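Local coordinates for protein argonaute (Methanocaldococcus jannaschii, PDB 5G5S) that cuts single-stranded DNA at sites chosen by a short DNA guide and may defend the archaeon against invading genetic elements, at residues I12-I17 / S616-D621; E143-D148 / Y152-F157. All coordinates share one frame; numbering follows the deposited sequence. Where two conformers were deposited one is given.

Contact 1 (I12-I17 / S616-D621); sequences INAYKI and SVFGND
Phe618, at the start of the type I' turn of a beta-hairpin in the Piwi region, reaches across to Ile12 and Ala14 near the N-terminus of the chain. The contact is wholly apolar. Its main element is a CH-pi interaction: CD1 of Ile12 sits 3.8 Å from the centroid of the Phe618 ring, only 8° off the ring normal, and so lies almost over the middle of one face. Ile12 holds its CG1 between its own backbone N and carbonyl carbon (chi1 59°), and the extended second torsion carries CD1 out to the ring. Across the contact, Phe618 CG lies opposite its backbone N (chi1 -166°), which turns the ring towards Ile12 and strand 14-16.

Backbone bonds close the turn that follows Phe618. Phe618 N donates to Asp621 O and Asp621 N to Phe618 O, closing the hairpin whose tip is Gly619-Asn620. His147 stacks on Phe618 and Tyr152 meets it edge-to-face, so the ring is also packed by the neighbouring long hairpin. Van der Waals packing completes the contact at the far end of the ring, where Ala14 CB approaches Phe618 CZ obliquely at 3.7 Å.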
ATOM      1  N   ILE A  12       3.631  -5.607 -22.922  1.00 68.04           N
ATOM      2  CA  ILE A  12       2.686  -5.147 -21.898  1.00 65.64           C
ATOM      3  C   ILE A  12       1.261  -5.495 -22.362  1.00 67.59           C
ATOM      4  O   ILE A  12       1.054  -5.734 -23.550  1.00 66.58           O
ATOM      5  CB  ILE A  12       2.849  -3.631 -21.502  1.00 66.63           C
ATOM      6  CG1 ILE A  12       2.667  -2.683 -22.708  1.00 66.92           C
ATOM      7  CG2 ILE A  12       4.172  -3.367 -20.774  1.00 66.12           C
ATOM      8  CD1 ILE A  12       2.147  -1.269 -22.331  1.00 67.20           C
ATOM      9  N   ASN A  13       0.293  -5.523 -21.436  1.00 62.86           N
ATOM     10  CA  ASN A  13      -1.111  -5.843 -21.717  1.00 63.40           C
ATOM     11  C   ASN A  13      -1.909  -4.687 -22.396  1.00 67.97           C
ATOM     12  O   ASN A  13      -3.049  -4.397 -22.011  1.00 66.82           O
ATOM     13  CB  ASN A  13      -1.804  -6.336 -20.425  1.00 67.37           C
ATOM     14  CG  ASN A  13      -1.920  -5.300 -19.320  1.00 76.38           C
ATOM     15  OD1 ASN A  13      -1.126  -4.366 -19.201  1.00 63.47           O
ATOM     16  ND2 ASN A  13      -2.950  -5.423 -18.519  1.00 68.34           N
ATOM     17  N   ALA A  14      -1.310  -4.051 -23.417  1.00 65.76           N
ATOM     18  CA  ALA A  14      -1.939  -2.974 -24.197  1.00 65.66           C
ATOM     19  C   ALA A  14      -2.151  -3.481 -25.622  1.00 71.32           C
ATOM     20  O   ALA A  14      -1.200  -3.961 -26.248  1.00 73.35           O
ATOM     21  CB  ALA A  14      -1.054  -1.733 -24.207  1.00 65.74           C
ATOM     22  N   TYR A  15      -3.399  -3.436 -26.110  1.00 67.19           N
ATOM     23  CA  TYR A  15      -3.738  -3.926 -27.452  1.00 68.72           C
ATOM     24  C   TYR A  15      -4.396  -2.808 -28.246  1.00 75.31           C
ATOM     25  O   TYR A  15      -5.327  -2.164 -27.744  1.00 74.72           O
ATOM     26  CB  TYR A  15      -4.654  -5.166 -27.383  1.00 70.56           C
ATOM     27  CG  TYR A  15      -4.106  -6.269 -26.506  1.00 72.67           C
ATOM     28  CD1 TYR A  15      -4.249  -6.224 -25.118  1.00 72.82           C
ATOM     29  CD2 TYR A  15      -3.411  -7.342 -27.055  1.00 75.67           C
ATOM     30  CE1 TYR A  15      -3.690  -7.204 -24.302  1.00 73.03           C
ATOM     31  CE2 TYR A  15      -2.865  -8.339 -26.247  1.00 76.94           C
ATOM     32  CZ  TYR A  15      -2.995  -8.256 -24.870  1.00 78.48           C
ATOM     33  OH  TYR A  15      -2.435  -9.213 -24.072  1.00 79.05           O
ATOM     34  N   LYS A  16      -3.905  -2.577 -29.483  1.00 73.25           N
ATOM     35  CA  LYS A  16      -4.378  -1.525 -30.371  1.00 74.20           C
ATOM     36  C   LYS A  16      -5.842  -1.669 -30.730  1.00 78.96           C
ATOM     37  O   LYS A  16      -6.243  -2.703 -31.269  1.00 80.34           O
ATOM     38  CB  LYS A  16      -3.506  -1.414 -31.644  1.00 79.07           C
ATOM     39  N   ILE A  17      -6.641  -0.628 -30.414  1.00 73.91           N
ATOM     40  CA  ILE A  17      -8.069  -0.567 -30.739  1.00 73.02           C
ATOM     41  C   ILE A  17      -8.177  -0.315 -32.247  1.00 81.02           C
ATOM     42  O   ILE A  17      -7.513   0.580 -32.773  1.00 81.10           O
ATOM     43  CB  ILE A  17      -8.818   0.525 -29.913  1.00 73.23           C
ATOM     44  CG1 ILE A  17      -8.706   0.268 -28.383  1.00 70.45           C
ATOM     45  CG2 ILE A  17     -10.299   0.656 -30.346  1.00 72.60           C
ATOM     46  CD1 ILE A  17      -8.798   1.529 -27.546  1.00 64.43           C
ATOM     47  N   SER A 616       9.414   2.116 -17.661  1.00 62.83           N
ATOM     48  CA  SER A 616       9.050   2.671 -18.967  1.00 62.82           C
ATOM     49  C   SER A 616       7.921   3.701 -18.826  1.00 67.58           C
ATOM     50  O   SER A 616       7.439   3.930 -17.715  1.00 65.75           O
ATOM     51  CB  SER A 616       8.687   1.565 -19.951  1.00 65.41           C
ATOM     52  OG  SER A 616       8.641   2.066 -21.274  1.00 70.92           O
ATOM     53  N   VAL A 617       7.568   4.390 -19.933  1.00 65.40           N
ATOM     54  CA  VAL A 617       6.522   5.416 -19.962  1.00 63.93           C
ATOM     55  C   VAL A 617       5.507   5.046 -21.054  1.00 69.79           C
ATOM     56  O   VAL A 617       5.881   4.891 -22.213  1.00 70.70           O
ATOM     57  CB  VAL A 617       7.088   6.861 -20.136  1.00 67.34           C
ATOM     58  CG1 VAL A 617       5.970   7.886 -20.324  1.00 67.37           C
ATOM     59  CG2 VAL A 617       7.982   7.263 -18.963  1.00 65.83           C
ATOM     60  N   PHE A 618       4.235   4.877 -20.678  1.00 65.51           N
ATOM     61  CA  PHE A 618       3.195   4.554 -21.648  1.00 65.24           C
ATOM     62  C   PHE A 618       2.088   5.606 -21.573  1.00 71.67           C
ATOM     63  O   PHE A 618       1.378   5.689 -20.559  1.00 69.87           O
ATOM     64  CB  PHE A 618       2.667   3.125 -21.449  1.00 64.90           C
ATOM     65  CG  PHE A 618       1.834   2.614 -22.599  1.00 66.28           C
ATOM     66  CD1 PHE A 618       2.419   2.317 -23.826  1.00 69.68           C
ATOM     67  CD2 PHE A 618       0.469   2.401 -22.448  1.00 67.66           C
ATOM     68  CE1 PHE A 618       1.651   1.831 -24.887  1.00 72.40           C
ATOM     69  CE2 PHE A 618      -0.302   1.930 -23.512  1.00 72.25           C
ATOM     70  CZ  PHE A 618       0.294   1.652 -24.727  1.00 72.13           C
ATOM     71  N   GLY A 619       2.002   6.425 -22.626  1.00 70.47           N
ATOM     72  CA  GLY A 619       1.055   7.532 -22.757  1.00 70.73           C
ATOM     73  C   GLY A 619       0.977   8.405 -21.521  1.00 73.38           C
ATOM     74  O   GLY A 619      -0.097   8.549 -20.919  1.00 74.07           O
ATOM     75  N   ASN A 620       2.131   8.951 -21.109  1.00 67.42           N
ATOM     76  CA  ASN A 620       2.288   9.773 -19.889  1.00 65.18           C
ATOM     77  C   ASN A 620       2.336   9.019 -18.543  1.00 63.79           C
ATOM     78  O   ASN A 620       2.625   9.642 -17.529  1.00 62.01           O
ATOM     79  CB  ASN A 620       1.362  11.009 -19.860  1.00 64.58           C
ATOM     80  CG  ASN A 620       1.467  11.870 -21.100  1.00 98.02           C
ATOM     81  OD1 ASN A 620       0.459  12.189 -21.744  1.00 99.40           O
ATOM     82  ND2 ASN A 620       2.690  12.233 -21.491  1.00 86.33           N
ATOM     83  N   ASP A 621       2.081   7.696 -18.520  1.00 59.90           N
ATOM     84  CA  ASP A 621       2.159   6.929 -17.262  1.00 58.45           C
ATOM     85  C   ASP A 621       3.488   6.213 -17.148  1.00 62.27           C
ATOM     86  O   ASP A 621       3.930   5.582 -18.098  1.00 63.35           O
ATOM     87  CB  ASP A 621       1.041   5.875 -17.140  1.00 59.86           C
ATOM     88  CG  ASP A 621      -0.384   6.378 -17.052  1.00 68.77           C
ATOM     89  OD1 ASP A 621      -0.589   7.518 -16.565  1.00 71.87           O
ATOM     90  OD2 ASP A 621      -1.303   5.607 -17.407  1.00 69.44           O
TER

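Contact 2 (E143-D148 / Y152-F157); sequences EVKKHD and YLILNF
Tyr152 and His147 pack near the turn end of a long antiparallel beta-hairpin, formed by strands 134-147 and 150-163. CB of His147 comes obliquely to the Tyr152 ring, 3.7 Å from CE1, while the carbonyl oxygens of Lys145 and His147 lie at the ring edge, in its plane. With CG anti to its carbonyl carbon (chi1 -65°), Tyr152 lays this ring beside the opposing strand.

Tyr152 shares a sheet face with Lys145, Ile154 and Glu143. Here the aliphatic start of the Lys145 chain crosses Ile154 at a slant, CG to CG1 at 3.8 Å; the chain then bends at chi2 and chi3 and leads NZ away to a salt bridge with Glu101 and a hydrogen bond to Gly619 O. On the reverse face Val144 and Leu153 pack on helix 97-111, which carries the guide-contacting Lys109.

Two hydrogen-bonded pairs frame Val144 and Leu153. Lys145 N to Tyr152 O and Tyr152 N to Lys145 O are both 2.8 Å, whereas Ile154 N to Glu143 O is 2.7 Å and Glu143 N to Ile154 O 3.2 Å. The N-H and C=O groups of these four residues thus satisfy one another, while the lysine's ammonium group pairs beyond the hairpin.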
ATOM      1  N   GLU A 143      -9.147  -0.257 -19.531  1.00 64.07           N
ATOM      2  CA  GLU A 143      -8.869   1.169 -19.626  1.00 63.10           C
ATOM      3  C   GLU A 143      -8.324   1.434 -21.016  1.00 64.89           C
ATOM      4  O   GLU A 143      -7.810   0.515 -21.655  1.00 65.06           O
ATOM      5  CB  GLU A 143      -7.766   1.508 -18.617  1.00 63.36           C
ATOM      6  CG  GLU A 143      -7.903   2.860 -17.952  1.00 74.42           C
ATOM      7  CD  GLU A 143      -6.880   3.060 -16.850  1.00 99.48           C
ATOM      8  OE1 GLU A 143      -5.672   2.867 -17.120  1.00 86.07           O
ATOM      9  OE2 GLU A 143      -7.288   3.379 -15.710  1.00100.82           O
ATOM     10  N   VAL A 144      -8.428   2.678 -21.497  0.50 62.03           N
ATOM     11  CA  VAL A 144      -7.833   3.046 -22.781  0.50 62.67           C
ATOM     12  C   VAL A 144      -6.720   4.071 -22.599  0.50 64.98           C
ATOM     13  O   VAL A 144      -6.808   4.932 -21.725  0.50 62.77           O
ATOM     14  CB  VAL A 144      -8.741   3.196 -24.046  0.50 68.57           C
ATOM     15  CG1 VAL A 144     -10.202   2.930 -23.749  0.50 68.52           C
ATOM     16  CG2 VAL A 144      -8.545   4.518 -24.785  0.50 69.09           C
ATOM     17  N   LYS A 145      -5.634   3.902 -23.357  1.00 63.47           N
ATOM     18  CA  LYS A 145      -4.451   4.754 -23.278  1.00 63.85           C
ATOM     19  C   LYS A 145      -4.039   5.242 -24.630  1.00 69.86           C
ATOM     20  O   LYS A 145      -4.021   4.465 -25.587  1.00 72.70           O
ATOM     21  CB  LYS A 145      -3.283   4.035 -22.570  1.00 66.35           C
ATOM     22  CG  LYS A 145      -3.443   3.882 -21.037  1.00 68.07           C
ATOM     23  CD  LYS A 145      -3.505   5.206 -20.237  1.00 71.56           C
ATOM     24  CE  LYS A 145      -2.299   6.095 -20.429  1.00 80.18           C
ATOM     25  NZ  LYS A 145      -2.534   7.456 -19.883  1.00 86.56           N
ATOM     26  N   LYS A 146      -3.734   6.546 -24.730  1.00 64.90           N
ATOM     27  CA  LYS A 146      -3.246   7.119 -25.966  1.00 65.85           C
ATOM     28  C   LYS A 146      -1.733   7.133 -25.867  1.00 71.28           C
ATOM     29  O   LYS A 146      -1.180   7.691 -24.921  1.00 70.13           O
ATOM     30  CB  LYS A 146      -3.815   8.518 -26.256  1.00 66.41           C
ATOM     31  CG  LYS A 146      -3.655   8.862 -27.740  1.00 66.93           C
ATOM     32  CD  LYS A 146      -4.047  10.289 -28.094  1.00 69.99           C
ATOM     33  CE  LYS A 146      -3.842  10.513 -29.568  1.00 73.47           C
ATOM     34  NZ  LYS A 146      -3.927  11.943 -29.942  1.00 80.12           N
ATOM     35  N   HIS A 147      -1.093   6.384 -26.749  1.00 69.70           N
ATOM     36  CA  HIS A 147       0.356   6.328 -26.842  1.00 71.24           C
ATOM     37  C   HIS A 147       0.610   6.719 -28.284  1.00 80.15           C
ATOM     38  O   HIS A 147       0.007   6.140 -29.191  1.00 80.86           O
ATOM     39  CB  HIS A 147       0.888   4.935 -26.539  1.00 71.06           C
ATOM     40  CG  HIS A 147       2.376   4.878 -26.417  1.00 75.65           C
ATOM     41  ND1 HIS A 147       3.061   5.509 -25.404  1.00 76.35           N
ATOM     42  CD2 HIS A 147       3.310   4.268 -27.181  1.00 79.71           C
ATOM     43  CE1 HIS A 147       4.354   5.294 -25.550  1.00 77.97           C
ATOM     44  NE2 HIS A 147       4.532   4.542 -26.620  1.00 80.40           N
ATOM     45  N   ASP A 148       1.498   7.694 -28.480  1.00 80.04           N
ATOM     46  CA  ASP A 148       1.768   8.279 -29.795  1.00 83.75           C
ATOM     47  C   ASP A 148       0.418   8.778 -30.298  1.00 88.51           C
ATOM     48  O   ASP A 148      -0.258   9.528 -29.598  1.00 85.53           O
ATOM     49  CB  ASP A 148       2.500   7.358 -30.779  1.00 88.42           C
ATOM     50  CG  ASP A 148       3.960   7.208 -30.444  1.00103.26           C
ATOM     51  OD1 ASP A 148       4.309   7.338 -29.256  1.00102.16           O
ATOM     52  OD2 ASP A 148       4.761   6.968 -31.363  1.00111.93           O
ATOM     53  N   TYR A 152      -4.847   2.348 -27.208  1.00 67.28           N
ATOM     54  CA  TYR A 152      -4.620   0.985 -26.753  1.00 66.43           C
ATOM     55  C   TYR A 152      -5.569   0.657 -25.665  1.00 68.52           C
ATOM     56  O   TYR A 152      -5.822   1.493 -24.808  1.00 66.75           O
ATOM     57  CB  TYR A 152      -3.172   0.828 -26.228  1.00 65.85           C
ATOM     58  CG  TYR A 152      -2.130   1.006 -27.313  1.00 68.63           C
ATOM     59  CD1 TYR A 152      -1.691   2.277 -27.689  1.00 69.94           C
ATOM     60  CD2 TYR A 152      -1.607  -0.092 -27.992  1.00 71.85           C
ATOM     61  CE1 TYR A 152      -0.746   2.446 -28.699  1.00 71.72           C
ATOM     62  CE2 TYR A 152      -0.693   0.068 -29.032  1.00 75.48           C
ATOM     63  CZ  TYR A 152      -0.260   1.337 -29.378  1.00 83.10           C
ATOM     64  OH  TYR A 152       0.663   1.484 -30.388  1.00 90.04           O
ATOM     65  N   LEU A 153      -6.090  -0.560 -25.668  1.00 67.39           N
ATOM     66  CA  LEU A 153      -6.918  -1.008 -24.562  1.00 65.43           C
ATOM     67  C   LEU A 153      -6.011  -1.768 -23.610  1.00 67.44           C
ATOM     68  O   LEU A 153      -5.285  -2.666 -24.042  1.00 67.70           O
ATOM     69  CB  LEU A 153      -8.120  -1.875 -24.992  1.00 67.28           C
ATOM     70  CG  LEU A 153      -9.170  -2.109 -23.870  1.00 70.58           C
ATOM     71  CD1 LEU A 153     -10.175  -0.960 -23.782  1.00 69.67           C
ATOM     72  CD2 LEU A 153      -9.895  -3.425 -24.052  1.00 74.58           C
ATOM     73  N   ILE A 154      -6.011  -1.367 -22.330  1.00 62.20           N
ATOM     74  CA  ILE A 154      -5.268  -2.049 -21.268  1.00 60.35           C
ATOM     75  C   ILE A 154      -6.241  -3.122 -20.798  1.00 66.86           C
ATOM     76  O   ILE A 154      -7.373  -2.808 -20.427  1.00 65.59           O
ATOM     77  CB  ILE A 154      -4.794  -1.094 -20.124  1.00 60.55           C
ATOM     78  CG1 ILE A 154      -4.094   0.188 -20.655  1.00 60.19           C
ATOM     79  CG2 ILE A 154      -3.950  -1.818 -19.070  1.00 59.01           C
ATOM     80  CD1 ILE A 154      -2.953  -0.001 -21.689  1.00 61.04           C
ATOM     81  N   LEU A 155      -5.841  -4.384 -20.914  1.00 67.24           N
ATOM     82  CA  LEU A 155      -6.696  -5.513 -20.570  1.00 68.76           C
ATOM     83  C   LEU A 155      -6.095  -6.343 -19.430  1.00 71.96           C
ATOM     84  O   LEU A 155      -4.991  -6.872 -19.550  1.00 70.51           O
ATOM     85  CB  LEU A 155      -6.959  -6.351 -21.834  1.00 72.12           C
ATOM     86  CG  LEU A 155      -8.201  -7.238 -21.874  1.00 79.29           C
ATOM     87  CD1 LEU A 155      -9.484  -6.432 -21.652  1.00 79.08           C
ATOM     88  CD2 LEU A 155      -8.277  -7.958 -23.212  1.00 85.29           C
ATOM     89  N   ASN A 156      -6.812  -6.399 -18.304  1.00 68.86           N
ATOM     90  CA  ASN A 156      -6.368  -7.118 -17.124  1.00 69.61           C
ATOM     91  C   ASN A 156      -7.375  -8.175 -16.713  1.00 77.48           C
ATOM     92  O   ASN A 156      -8.575  -7.930 -16.746  1.00 79.11           O
ATOM     93  CB  ASN A 156      -6.111  -6.145 -15.972  1.00 69.46           C
ATOM     94  CG  ASN A 156      -5.115  -6.629 -14.949  1.00 86.97           C
ATOM     95  OD1 ASN A 156      -4.244  -7.456 -15.233  1.00 83.43           O
ATOM     96  ND2 ASN A 156      -5.201  -6.088 -13.738  1.00 75.28           N
ATOM     97  N   PHE A 157      -6.885  -9.358 -16.348  1.00 74.59           N
ATOM     98  CA  PHE A 157      -7.737 -10.453 -15.908  1.00 75.50           C
ATOM     99  C   PHE A 157      -7.445 -10.698 -14.432  1.00 78.01           C
ATOM    100  O   PHE A 157      -6.300 -10.969 -14.057  1.00 75.24           O
ATOM    101  CB  PHE A 157      -7.518 -11.697 -16.787  1.00 79.30           C
ATOM    102  CG  PHE A 157      -8.378 -12.895 -16.480  1.00 83.11           C
ATOM    103  CD1 PHE A 157      -9.765 -12.810 -16.530  1.00 87.32           C
ATOM    104  CD2 PHE A 157      -7.802 -14.129 -16.194  1.00 86.09           C
ATOM    105  CE1 PHE A 157     -10.560 -13.926 -16.247  1.00 90.06           C
ATOM    106  CE2 PHE A 157      -8.599 -15.251 -15.946  1.00 90.19           C
ATOM    107  CZ  PHE A 157      -9.971 -15.140 -15.964  1.00 89.24           C
TER

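How the contacts relate
The centres of contacts 1 and 2 lie about 6 Å apart, and the two meet directly. Along the chain, residues 12-17 come first, both strands of contact 2 follow, and 616-621 comes far later, so contact 1 brings together distant parts of the sequence around a local hairpin. Strand 14-16 pairs antiparallel with strand 150-163 in one sheet, with Tyr15 O 2.7 Å from Leu153 N; within that sheet Ala14 CB also packs on Ile154 CD1 (3.6 Å). Strand 614-618 belongs instead to the large mixed sheet that includes the Piwi strands. Phe618, at its end, therefore joins the two sheets by meeting the long hairpin, linking it to the Piwi region.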